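PDB 3X44: O-ureido-L-serine synthase from Streptomyces lavendulae, which catalyses the pyridoxal-phosphate-dependent addition of hydroxyurea to O-acetyl-L-serine, giving O-ureido-L-serine for D-cycloserine biosynthesis, and also makes L-cysteine from sulfide. Local coordinates for residues Thr14-Leu19 / Ser158-Asp163; Thr27-Lys32 / Ala271-Ile276; Ala162-Lys167 / Gly283-Ala288; Phe172-Gly175 / Gly180-Thr183. The protein carries 1 engineered substitution. All blocks are in the same frame, centred on the assembly; numbering follows the deposited sequence.

Interaction 1: residues Thr14-Leu19 / Ser158-Asp163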
loop_
_atom_site.group_PDB
_atom_site.type_symbol
_atom_site.label_atom_id
_atom_site.label_comp_id
_atom_site.label_asym_id
_atom_site.label_seq_id
_atom_site.Cartn_x
_atom_site.Cartn_y
_atom_site.Cartn_z
ATOM N N THR A 14 -0.362 -7.163 7.328
ATOM C CA THR A 14 -1.248 -6.628 8.347
ATOM C C THR A 14 -0.656 -5.414 9.041
ATOM O O THR A 14 0.553 -5.304 9.215
ATOM C CB THR A 14 -1.568 -7.680 9.406
ATOM O OG1 THR A 14 -0.349 -8.154 9.989
ATOM C CG2 THR A 14 -2.307 -8.845 8.777
ATOM N N PRO A 15 -1.518 -4.479 9.453
ATOM C CA PRO A 15 -1.044 -3.273 10.128
ATOM C C PRO A 15 -0.495 -3.509 11.523
ATOM O O PRO A 15 -0.893 -4.448 12.214
ATOM C CB PRO A 15 -2.271 -2.354 10.157
ATOM C CG PRO A 15 -3.441 -3.232 9.963
ATOM C CD PRO A 15 -2.985 -4.509 9.302
ATOM N N ILE A 16 0.447 -2.660 11.905
ATOM C CA ILE A 16 1.028 -2.676 13.234
ATOM C C ILE A 16 0.659 -1.285 13.739
ATOM O O ILE A 16 0.950 -0.279 13.087
ATOM C CB ILE A 16 2.567 -2.835 13.206
ATOM C CG1 ILE A 16 2.936 -4.273 12.830
ATOM C CG2 ILE A 16 3.155 -2.528 14.592
ATOM C CD1 ILE A 16 4.430 -4.496 12.729
ATOM N N VAL A 17 -0.007 -1.227 14.882
ATOM C CA VAL A 17 -0.441 0.045 15.438
ATOM C C VAL A 17 0.012 0.243 16.881
ATOM O O VAL A 17 0.173 -0.715 17.645
ATOM C CB VAL A 17 -1.991 0.175 15.372
ATOM C CG1 VAL A 17 -2.528 -0.629 14.194
ATOM C CG2 VAL A 17 -2.626 -0.324 16.670
ATOM N N ARG A 18 0.193 1.501 17.252
ATOM C CA ARG A 18 0.629 1.837 18.596
ATOM C C ARG A 18 -0.548 1.896 19.562
ATOM O O ARG A 18 -1.626 2.372 19.206
ATOM C CB ARG A 18 1.337 3.194 18.566
ATOM C CG ARG A 18 1.978 3.631 19.866
ATOM C CD ARG A 18 2.785 4.901 19.641
ATOM N NE ARG A 18 3.340 5.438 20.880
ATOM C CZ ARG A 18 2.616 6.020 21.832
ATOM N NH1 ARG A 18 1.303 6.144 21.693
ATOM N NH2 ARG A 18 3.207 6.477 22.930
ATOM N N LEU A 19 -0.354 1.392 20.778
ATOM C CA LEU A 19 -1.408 1.478 21.781
ATOM C C LEU A 19 -1.313 2.925 22.283
ATOM O O LEU A 19 -0.220 3.433 22.549
ATOM C CB LEU A 19 -1.165 0.483 22.927
ATOM C CG LEU A 19 -1.301 -1.005 22.563
ATOM C CD1 LEU A 19 -1.405 -1.860 23.830
ATOM C CD2 LEU A 19 -2.535 -1.209 21.692
ATOM N N SER A 158 9.050 -10.041 7.524
ATOM C CA SER A 158 9.416 -8.975 6.590
ATOM C C SER A 158 8.622 -7.700 6.841
ATOM O O SER A 158 9.142 -6.596 6.679
ATOM C CB SER A 158 9.205 -9.430 5.141
ATOM O OG SER A 158 10.162 -10.409 4.765
ATOM N N GLU A 159 7.357 -7.860 7.215
ATOM C CA GLU A 159 6.484 -6.720 7.491
ATOM C C GLU A 159 6.948 -6.029 8.774
ATOM O O GLU A 159 6.979 -4.798 8.860
ATOM C CB GLU A 159 5.035 -7.197 7.663
ATOM C CG GLU A 159 4.429 -7.802 6.406
ATOM C CD GLU A 159 3.275 -8.738 6.707
ATOM O OE1 GLU A 159 2.568 -8.511 7.712
ATOM O OE2 GLU A 159 3.079 -9.699 5.937
ATOM N N ILE A 160 7.306 -6.838 9.768
ATOM C CA ILE A 160 7.770 -6.319 11.049
ATOM C C ILE A 160 9.078 -5.545 10.869
ATOM O O ILE A 160 9.204 -4.413 11.327
ATOM C CB ILE A 160 7.976 -7.470 12.068
ATOM C CG1 ILE A 160 6.611 -7.999 12.529
ATOM C CG2 ILE A 160 8.805 -6.980 13.268
ATOM C CD1 ILE A 160 6.669 -9.307 13.338
ATOM N N LEU A 161 10.046 -6.154 10.188
ATOM C CA LEU A 161 11.335 -5.511 9.970
ATOM C C LEU A 161 11.239 -4.247 9.124
ATOM O O LEU A 161 11.941 -3.265 9.388
ATOM C CB LEU A 161 12.309 -6.490 9.323
ATOM C CG LEU A 161 12.803 -7.608 10.247
ATOM C CD1 LEU A 161 13.444 -8.717 9.417
ATOM C CD2 LEU A 161 13.803 -7.030 11.250
ATOM N N ALA A 162 10.375 -4.272 8.112
ATOM C CA ALA A 162 10.194 -3.113 7.242
ATOM C C ALA A 162 9.605 -1.949 8.029
ATOM O O ALA A 162 10.055 -0.810 7.905
ATOM C CB ALA A 162 9.271 -3.463 6.069
ATOM N N ASP A 163 8.598 -2.242 8.846
ATOM C CA ASP A 163 7.944 -1.212 9.644
ATOM C C ASP A 163 8.868 -0.591 10.687
ATOM O O ASP A 163 8.765 0.599 10.985
ATOM C CB ASP A 163 6.715 -1.790 10.345
ATOM C CG ASP A 163 5.485 -1.791 9.463
ATOM O OD1 ASP A 163 5.522 -1.199 8.367
ATOM O OD2 ASP A 163 4.474 -2.386 9.871
HETATM O O HOH W 1 3.562 -4.696 9.373
HETATM O O HOH W 2 1.922 -1.456 9.654
#
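Ile16 of strand 16-18 reaches over to Ile160 and Asp163 on helix 147-164. Its CB lies 3.9 Å from Asp163 OD2, and CG1 is about as close to the same oxygen. CG1 stands beside the backbone N (chi1 -73°) and the chain then runs straight out. This carries CD1 to Ile160 CG1, 4.1 Å away, where the two side chains cross at about a right angle. CD1 also touches Asp163 OD2 at 3.6 Å. That oxygen has polar partners too. One water donates to OD2 and accepts from Ile16 N at 2.9 Å. A second water lies between OD2 and Thr14 O. At the start of the segment, Thr14 N donates to Glu159 OE1 (3.2 Å, 145° at the hydrogen). The amide comes from above the carboxylate plane, 58° out of it. OE1 also takes salt bridges from Lys32 and Arg45, and Thr14 OG1 is held by Glu34. Leu3 of a neighbouring subunit packs on Ile16 and Asp163. The chemistry is therefore mixed: one apolar touch sits among carboxylates bonded to main-chain amides, directly or through water. The two cations would probably favour an ionised Glu159.

Interaction 2: residues Thr27-Lys32 / Ala271-Ile276; sequences TSVYVK and ATALSI
Val29 on strand 28-33 meets helix 264-278 through both of its methyl groups. The contact between the segments is apolar. Val29 CG1 lies 4.4 Å from Ala273 CB, and Val29 CG2 lies 4.5 Å from Leu274 CD2. Ala273 points its CB at the strand and its short side chain lets the backbones come near, with Val29 CA and Ala273 CA 7.4 Å apart. Leu274 starts off to one side. With CD1 continuing its chain (chi2 173°), the other branch, CD2, comes to the valine. The valine torsion, with CG1 opposite the backbone N (chi1 179°), spreads the two methyls so that each takes a different helix residue. Leu19 and Ala23 also pack on Val29, and Met22 touches Leu274, so the apolar patch extends beyond the pair.

The backbone bonds run within the helix and along the sheet. In the helix, Ser275 N bonds to Ala271 O and Ile276 N to Thr272 O. In the sheet, Val29 pairs with Leu19 on one side, while Ser28 and Tyr30 pair with strand 285-290 on the other.

The contact lies away from the annotated sites. It is helix-on-sheet packing of the layered alpha/beta fold of type II pyridoxal-phosphate enzymes, with helix 264-278 covering one face of the mixed sheet.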
loop_
_atom_site.group_PDB
_atom_site.type_symbol
_atom_site.label_atom_id
_atom_site.label_comp_id
_atom_site.label_asym_id
_atom_site.label_seq_id
_atom_site.Cartn_x
_atom_site.Cartn_y
_atom_site.Cartn_z
ATOM N N THR A 27 7.135 4.142 27.907
ATOM C CA THR A 27 7.334 3.151 26.861
ATOM C C THR A 27 6.350 3.266 25.702
ATOM O O THR A 27 5.442 4.101 25.709
ATOM C CB THR A 27 7.228 1.729 27.425
ATOM O OG1 THR A 27 5.850 1.427 27.694
ATOM C CG2 THR A 27 8.037 1.602 28.705
ATOM N N SER A 28 6.553 2.416 24.700
ATOM C CA SER A 28 5.695 2.374 23.522
ATOM C C SER A 28 5.396 0.912 23.236
ATOM O O SER A 28 6.307 0.088 23.153
ATOM C CB SER A 28 6.398 2.988 22.307
ATOM O OG SER A 28 6.501 4.396 22.415
ATOM N N VAL A 29 4.117 0.588 23.104
ATOM C CA VAL A 29 3.718 -0.777 22.813
ATOM C C VAL A 29 2.959 -0.783 21.501
ATOM O O VAL A 29 1.975 -0.067 21.343
ATOM C CB VAL A 29 2.810 -1.358 23.922
ATOM C CG1 VAL A 29 2.400 -2.785 23.568
ATOM C CG2 VAL A 29 3.544 -1.343 25.258
ATOM N N TYR A 30 3.438 -1.586 20.560
ATOM C CA TYR A 30 2.807 -1.697 19.255
ATOM C C TYR A 30 2.214 -3.093 19.150
ATOM O O TYR A 30 2.664 -4.006 19.834
ATOM C CB TYR A 30 3.842 -1.479 18.153
ATOM C CG TYR A 30 4.299 -0.041 17.998
ATOM C CD1 TYR A 30 5.407 0.437 18.698
ATOM C CD2 TYR A 30 3.643 0.831 17.123
ATOM C CE1 TYR A 30 5.854 1.746 18.528
ATOM C CE2 TYR A 30 4.090 2.147 16.950
ATOM C CZ TYR A 30 5.194 2.592 17.653
ATOM O OH TYR A 30 5.649 3.875 17.470
ATOM N N VAL A 31 1.200 -3.256 18.307
ATOM C CA VAL A 31 0.555 -4.552 18.140
ATOM C C VAL A 31 0.300 -4.895 16.668
ATOM O O VAL A 31 -0.091 -4.028 15.882
ATOM C CB VAL A 31 -0.803 -4.605 18.918
ATOM C CG1 VAL A 31 -0.544 -4.564 20.411
ATOM C CG2 VAL A 31 -1.704 -3.437 18.516
ATOM N N LYS A 32 0.559 -6.152 16.297
ATOM C CA LYS A 32 0.322 -6.622 14.929
ATOM C C LYS A 32 -1.083 -7.206 14.919
ATOM O O LYS A 32 -1.369 -8.191 15.611
ATOM C CB LYS A 32 1.345 -7.694 14.525
ATOM C CG LYS A 32 1.468 -7.910 13.007
ATOM C CD LYS A 32 2.906 -8.235 12.574
ATOM C CE LYS A 32 3.014 -8.510 11.069
ATOM N NZ LYS A 32 2.507 -7.386 10.203
ATOM N N ALA A 271 -0.668 -8.433 27.510
ATOM C CA ALA A 271 -0.518 -8.490 28.963
ATOM C C ALA A 271 0.949 -8.690 29.321
ATOM O O ALA A 271 1.507 -7.985 30.164
ATOM C CB ALA A 271 -1.357 -9.637 29.533
ATOM N N THR A 272 1.577 -9.653 28.659
ATOM C CA THR A 272 2.980 -9.937 28.901
ATOM C C THR A 272 3.816 -8.705 28.585
ATOM O O THR A 272 4.677 -8.309 29.374
ATOM C CB THR A 272 3.461 -11.107 28.032
ATOM O OG1 THR A 272 2.961 -12.334 28.582
ATOM C CG2 THR A 272 4.986 -11.156 27.988
ATOM N N ALA A 273 3.553 -8.102 27.426
ATOM C CA ALA A 273 4.281 -6.916 26.994
ATOM C C ALA A 273 4.138 -5.774 27.999
ATOM O O ALA A 273 5.105 -5.057 28.283
ATOM C CB ALA A 273 3.778 -6.466 25.624
ATOM N N LEU A 274 2.927 -5.600 28.521
ATOM C CA LEU A 274 2.659 -4.541 29.484
ATOM C C LEU A 274 3.422 -4.829 30.771
ATOM O O LEU A 274 3.893 -3.915 31.444
ATOM C CB LEU A 274 1.156 -4.446 29.767
ATOM C CG LEU A 274 0.289 -3.795 28.687
ATOM C CD1 LEU A 274 -1.187 -3.942 29.042
ATOM C CD2 LEU A 274 0.651 -2.321 28.551
ATOM N N SER A 275 3.547 -6.109 31.101
ATOM C CA SER A 275 4.259 -6.525 32.302
ATOM C C SER A 275 5.727 -6.151 32.184
ATOM O O SER A 275 6.327 -5.631 33.128
ATOM C CB SER A 275 4.128 -8.034 32.499
ATOM O OG SER A 275 4.958 -8.480 33.553
ATOM N N ILE A 276 6.308 -6.413 31.017
ATOM C CA ILE A 276 7.711 -6.090 30.784
ATOM C C ILE A 276 7.898 -4.568 30.731
ATOM O O ILE A 276 8.888 -4.029 31.236
ATOM C CB ILE A 276 8.215 -6.727 29.458
ATOM C CG1 ILE A 276 8.401 -8.239 29.646
ATOM C CG2 ILE A 276 9.538 -6.103 29.035
ATOM C CD1 ILE A 276 8.401 -9.031 28.353
#

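Interaction 3: residues Ala162-Lys167 / Gly283-Ala288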
loop_
_atom_site.group_PDB
_atom_site.type_symbol
_atom_site.label_atom_id
_atom_site.label_comp_id
_atom_site.label_asym_id
_atom_site.label_seq_id
_atom_site.Cartn_x
_atom_site.Cartn_y
_atom_site.Cartn_z
ATOM N N ALA A 162 10.375 -4.272 8.112
ATOM C CA ALA A 162 10.194 -3.113 7.242
ATOM C C ALA A 162 9.605 -1.949 8.029
ATOM O O ALA A 162 10.055 -0.810 7.905
ATOM C CB ALA A 162 9.271 -3.463 6.069
ATOM N N ASP A 163 8.598 -2.242 8.846
ATOM C CA ASP A 163 7.944 -1.212 9.644
ATOM C C ASP A 163 8.868 -0.591 10.687
ATOM O O ASP A 163 8.765 0.599 10.985
ATOM C CB ASP A 163 6.715 -1.790 10.345
ATOM C CG ASP A 163 5.485 -1.791 9.463
ATOM O OD1 ASP A 163 5.522 -1.199 8.367
ATOM O OD2 ASP A 163 4.474 -2.386 9.871
ATOM N N PHE A 164 9.771 -1.395 11.240
ATOM C CA PHE A 164 10.682 -0.900 12.262
ATOM C C PHE A 164 12.076 -0.544 11.766
ATOM O O PHE A 164 12.946 -0.197 12.563
ATOM C CB PHE A 164 10.781 -1.916 13.404
ATOM C CG PHE A 164 9.657 -1.811 14.396
ATOM C CD1 PHE A 164 8.594 -2.703 14.358
ATOM C CD2 PHE A 164 9.643 -0.792 15.347
ATOM C CE1 PHE A 164 7.530 -2.585 15.248
ATOM C CE2 PHE A 164 8.585 -0.663 16.245
ATOM C CZ PHE A 164 7.526 -1.560 16.194
ATOM N N ALA A 165 12.289 -0.622 10.455
ATOM C CA ALA A 165 13.593 -0.293 9.886
ATOM C C ALA A 165 13.951 1.148 10.232
ATOM O O ALA A 165 13.162 2.065 10.005
ATOM C CB ALA A 165 13.578 -0.483 8.373
ATOM N N GLY A 166 15.139 1.332 10.796
ATOM C CA GLY A 166 15.592 2.658 11.174
ATOM C C GLY A 166 14.945 3.146 12.458
ATOM O O GLY A 166 15.139 4.298 12.854
ATOM N N LYS A 167 14.186 2.268 13.112
ATOM C CA LYS A 167 13.493 2.615 14.352
ATOM C C LYS A 167 13.838 1.695 15.518
ATOM O O LYS A 167 14.330 0.585 15.331
ATOM C CB LYS A 167 11.985 2.595 14.127
ATOM C CG LYS A 167 11.481 3.743 13.268
ATOM C CD LYS A 167 10.116 3.433 12.696
ATOM C CE LYS A 167 9.839 4.273 11.457
ATOM N NZ LYS A 167 10.083 5.724 11.705
ATOM N N GLY A 283 11.869 4.762 27.047
ATOM C CA GLY A 283 12.143 4.649 25.623
ATOM C C GLY A 283 11.949 3.251 25.056
ATOM O O GLY A 283 11.893 3.068 23.841
ATOM N N THR A 284 11.839 2.265 25.941
ATOM C CA THR A 284 11.661 0.871 25.537
ATOM C C THR A 284 10.461 0.689 24.608
ATOM O O THR A 284 9.352 1.129 24.920
ATOM C CB THR A 284 11.479 -0.032 26.777
ATOM O OG1 THR A 284 12.688 -0.036 27.546
ATOM C CG2 THR A 284 11.139 -1.462 26.366
ATOM N N VAL A 285 10.697 0.050 23.464
ATOM C CA VAL A 285 9.643 -0.209 22.483
ATOM C C VAL A 285 9.369 -1.712 22.376
ATOM O O VAL A 285 10.294 -2.512 22.212
ATOM C CB VAL A 285 10.024 0.319 21.085
ATOM C CG1 VAL A 285 8.877 0.068 20.117
ATOM C CG2 VAL A 285 10.341 1.809 21.153
ATOM N N LEU A 286 8.095 -2.085 22.467
ATOM C CA LEU A 286 7.705 -3.487 22.397
ATOM C C LEU A 286 6.645 -3.745 21.342
ATOM O O LEU A 286 5.800 -2.894 21.086
ATOM C CB LEU A 286 7.165 -3.942 23.753
ATOM C CG LEU A 286 8.067 -3.701 24.963
ATOM C CD1 LEU A 286 7.710 -2.367 25.631
ATOM C CD2 LEU A 286 7.893 -4.855 25.938
ATOM N N LEU A 287 6.699 -4.933 20.740
ATOM C CA LEU A 287 5.738 -5.345 19.724
ATOM C C LEU A 287 5.063 -6.646 20.152
ATOM O O LEU A 287 5.741 -7.631 20.466
ATOM C CB LEU A 287 6.433 -5.565 18.383
ATOM C CG LEU A 287 5.539 -6.133 17.277
ATOM C CD1 LEU A 287 4.504 -5.071 16.877
ATOM C CD2 LEU A 287 6.385 -6.541 16.074
ATOM N N ALA A 288 3.730 -6.646 20.147
ATOM C CA ALA A 288 2.946 -7.814 20.532
ATOM C C ALA A 288 2.048 -8.301 19.396
ATOM O O ALA A 288 1.417 -7.499 18.698
ATOM C CB ALA A 288 2.086 -7.484 21.756
#
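Phe164 sets one end of its ring against the side chains of Val285 and Leu287, two alternate residues of strand 285-290, and meets both obliquely. This is helix-to-sheet packing in the alpha/beta fold of the cysteine synthase family: the end of helix 147-164 rests on one face of the mixed sheet. Val285 and Leu287 point to the helix, while Leu286 between them points to the other face, where Ile276 and Ala277 of helix 264-278 cover it.

The phenylalanine bridges the two strand residues with different ring atoms. CE1 lies 4.2 Å from Leu287 CD2, and the valine meets CE2, across CZ from CE1. CG of Phe164 stands beside its backbone N (chi1 -82°), which turns the ring from the helix end down to the sheet. Tyr30 of the neighbouring strand adds an edge-to-face contact to the same ring. Leu3 of a neighbouring subunit also packs on Phe164, so the patch lies close to a subunit interface.

Just after Phe164 the chain reverses in a type II beta turn, closed by Lys167 N bonding to Phe164 O at 2.8 Å. Gly166 takes the positive phi of that turn (77°). Arg193 also bonds to the carbonyls of Phe164 and Lys167. For the valine, the touching atom is the methyl opposite its backbone N: Val285 CG1, 4.0 Å from Phe164 CE2.

Interaction 4: residues Phe172-Gly175 / Gly180-Thr183. With PUS ((E)-O-(carbamoylamino)-N-({3-hydroxy-2-methyl-5-[(phosphonooxy)methyl]pyridin-4-yl}methylidene)-L-serine), chain C.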
loop_
_atom_site.group_PDB
_atom_site.type_symbol
_atom_site.label_atom_id
_atom_site.label_comp_id
_atom_site.label_asym_id
_atom_site.label_seq_id
_atom_site.Cartn_x
_atom_site.Cartn_y
_atom_site.Cartn_z
ATOM N N PHE A 172 9.974 -8.471 21.188
ATOM C CA PHE A 172 8.972 -9.036 20.291
ATOM C C PHE A 172 8.220 -10.059 21.149
ATOM O O PHE A 172 8.817 -11.004 21.665
ATOM C CB PHE A 172 9.632 -9.739 19.103
ATOM C CG PHE A 172 8.665 -10.495 18.236
ATOM C CD1 PHE A 172 7.683 -9.819 17.514
ATOM C CD2 PHE A 172 8.721 -11.879 18.155
ATOM C CE1 PHE A 172 6.769 -10.512 16.726
ATOM C CE2 PHE A 172 7.813 -12.583 17.370
ATOM C CZ PHE A 172 6.834 -11.897 16.653
ATOM N N VAL A 173 6.913 -9.887 21.297
ATOM C CA VAL A 173 6.146 -10.794 22.144
ATOM C C VAL A 173 5.125 -11.660 21.433
ATOM O O VAL A 173 4.308 -11.170 20.661
ATOM C CB VAL A 173 5.419 -10.012 23.248
ATOM C CG1 VAL A 173 4.807 -10.972 24.243
ATOM C CG2 VAL A 173 6.392 -9.057 23.934
ATOM N N THR A 174 5.160 -12.952 21.718
ATOM C CA THR A 174 4.218 -13.869 21.101
ATOM C C THR A 174 4.009 -15.134 21.919
ATOM O O THR A 174 4.867 -15.535 22.709
ATOM C CB THR A 174 4.699 -14.304 19.695
ATOM O OG1 THR A 174 3.782 -15.266 19.150
ATOM C CG2 THR A 174 6.083 -14.936 19.786
ATOM N N GLY A 175 2.851 -15.750 21.735
ATOM C CA GLY A 175 2.580 -17.006 22.405
ATOM C C GLY A 175 2.828 -18.029 21.310
ATOM O O GLY A 175 3.426 -17.693 20.280
ATOM N N GLY A 180 5.021 -21.819 14.746
ATOM C CA GLY A 180 5.445 -21.357 13.434
ATOM C C GLY A 180 5.721 -19.860 13.408
ATOM O O GLY A 180 6.651 -19.399 12.739
ATOM N N THR A 181 4.908 -19.093 14.129
ATOM C CA THR A 181 5.076 -17.645 14.168
ATOM C C THR A 181 6.360 -17.310 14.902
ATOM O O THR A 181 7.192 -16.574 14.404
ATOM C CB THR A 181 3.888 -16.960 14.887
ATOM O OG1 THR A 181 2.712 -17.074 14.079
ATOM C CG2 THR A 181 4.174 -15.488 15.119
ATOM N N LEU A 182 6.502 -17.870 16.096
ATOM C CA LEU A 182 7.679 -17.651 16.928
ATOM C C LEU A 182 8.981 -18.100 16.272
ATOM O O LEU A 182 10.009 -17.438 16.401
ATOM C CB LEU A 182 7.495 -18.382 18.257
ATOM C CG LEU A 182 8.740 -18.591 19.111
ATOM C CD1 LEU A 182 9.157 -17.260 19.704
ATOM C CD2 LEU A 182 8.441 -19.623 20.212
ATOM N N THR A 183 8.945 -19.228 15.572
ATOM C CA THR A 183 10.151 -19.728 14.919
ATOM C C THR A 183 10.500 -18.941 13.658
ATOM O O THR A 183 11.653 -18.542 13.467
ATOM C CB THR A 183 10.009 -21.226 14.577
ATOM O OG1 THR A 183 9.897 -21.974 15.792
ATOM C CG2 THR A 183 11.235 -21.720 13.800
HETATM N N PUS C . -3.729 -21.835 15.975
HETATM C CA PUS C . -3.497 -23.165 15.280
HETATM C CB PUS C . -2.753 -24.183 16.215
HETATM O OG PUS C . -3.557 -24.421 17.457
HETATM N ND PUS C . -3.366 -25.766 17.951
HETATM C CE PUS C . -2.922 -25.958 19.213
HETATM N NZ2 PUS C . -2.293 -24.965 19.867
HETATM O OZ1 PUS C . -3.086 -27.008 19.749
HETATM C C PUS C . -4.864 -23.750 14.864
HETATM O O PUS C . -5.806 -23.018 14.746
HETATM O OT PUS C . -4.984 -24.934 14.656
HETATM C C2 PUS C . -4.397 -18.029 18.177
HETATM C C3 PUS C . -4.234 -19.224 17.328
HETATM C C4 PUS C . -2.896 -19.804 17.170
HETATM C C5 PUS C . -1.762 -19.158 17.842
HETATM C C6 PUS C . -2.022 -17.963 18.659
HETATM C C2A PUS C . -5.758 -17.432 18.396
HETATM C C4A PUS C . -2.698 -21.131 16.471
HETATM C C5A PUS C . -0.347 -19.702 17.713
HETATM N N1 PUS C . -3.300 -17.464 18.794
HETATM O O3 PUS C . -5.290 -19.729 16.662
HETATM O O1P PUS C . 0.650 -21.652 15.589
HETATM O O2P PUS C . 1.964 -19.844 14.822
HETATM O O3P PUS C . 2.203 -20.609 17.060
HETATM O O4P PUS C . 0.198 -19.421 16.380
HETATM P P PUS C . 1.256 -20.389 15.966
HETATM O O HOH W 3 4.147 -18.884 17.815
#
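One water joins Gly175 O, at the end of strand 171-174, to Leu182 N in the first turn of helix 180-192 and to the phosphate of PUS. It donates to Gly175 O at 2.8 Å and to the phosphate oxygen O3P of PUS at 2.7 Å. It accepts from Leu182 N at 3.1 Å.

The direct contact between the segments is side-chain packing around Thr174, which holds the apolar side of the helix turn against the sheet. Its CG2 touches Leu182 CD1 at 3.9 Å and lies almost as near Leu182 CB. Its OG1 faces Thr181 CG2 at 4.1 Å. Because OG1 lies opposite the backbone N (chi1 177°), it can also donate to Gly175 O at 2.7 Å, from 16° off the carbonyl plane. Gly175 O thus receives two bonds, one from the threonine hydroxyl and one from the water.

Thr181 divides its branches. CG2 turns to the strand, while OG1, beside the backbone N, goes to the phosphate. Its N and OG1 both donate to O2P of PUS, the hydroxyl at 3.0 Å and the amide at 146° at the hydrogen. Gly180 and Thr181 belong to the pyridoxal-phosphate site, with Gly177, Thr178 and Thr179 in the linking loop.

This strand-turn-helix opens the beta-alpha-beta unit that continues to strand 197-203. The phosphate sits at the helix start, where amide N-H groups and the helix dipole probably stabilise its negative charge.

All four contacts join helices to the mixed sheet and are largely buried. Interaction 4 is the most central, its centre about 9 Å from the centre of the chain, and that of interaction 3 is the farthest, at about 21 Å. Interactions 1 and 3 share helix 147-164 and approach the second subunit. Leu287 packs on Ile16, Ile160 and Phe172, joining interactions 1, 3 and 4 on one face of the sheet. Interaction 2 covers the other face, where Ala273 reaches Val173. Across their segments interactions 2 and 3 are apolar; interactions 1 and 4 add polar bonds and water. The Glu159-Lys32 salt bridge joins interaction 1 to the strand of interaction 2. In interaction 4 several polar groups meet the ligand phosphate.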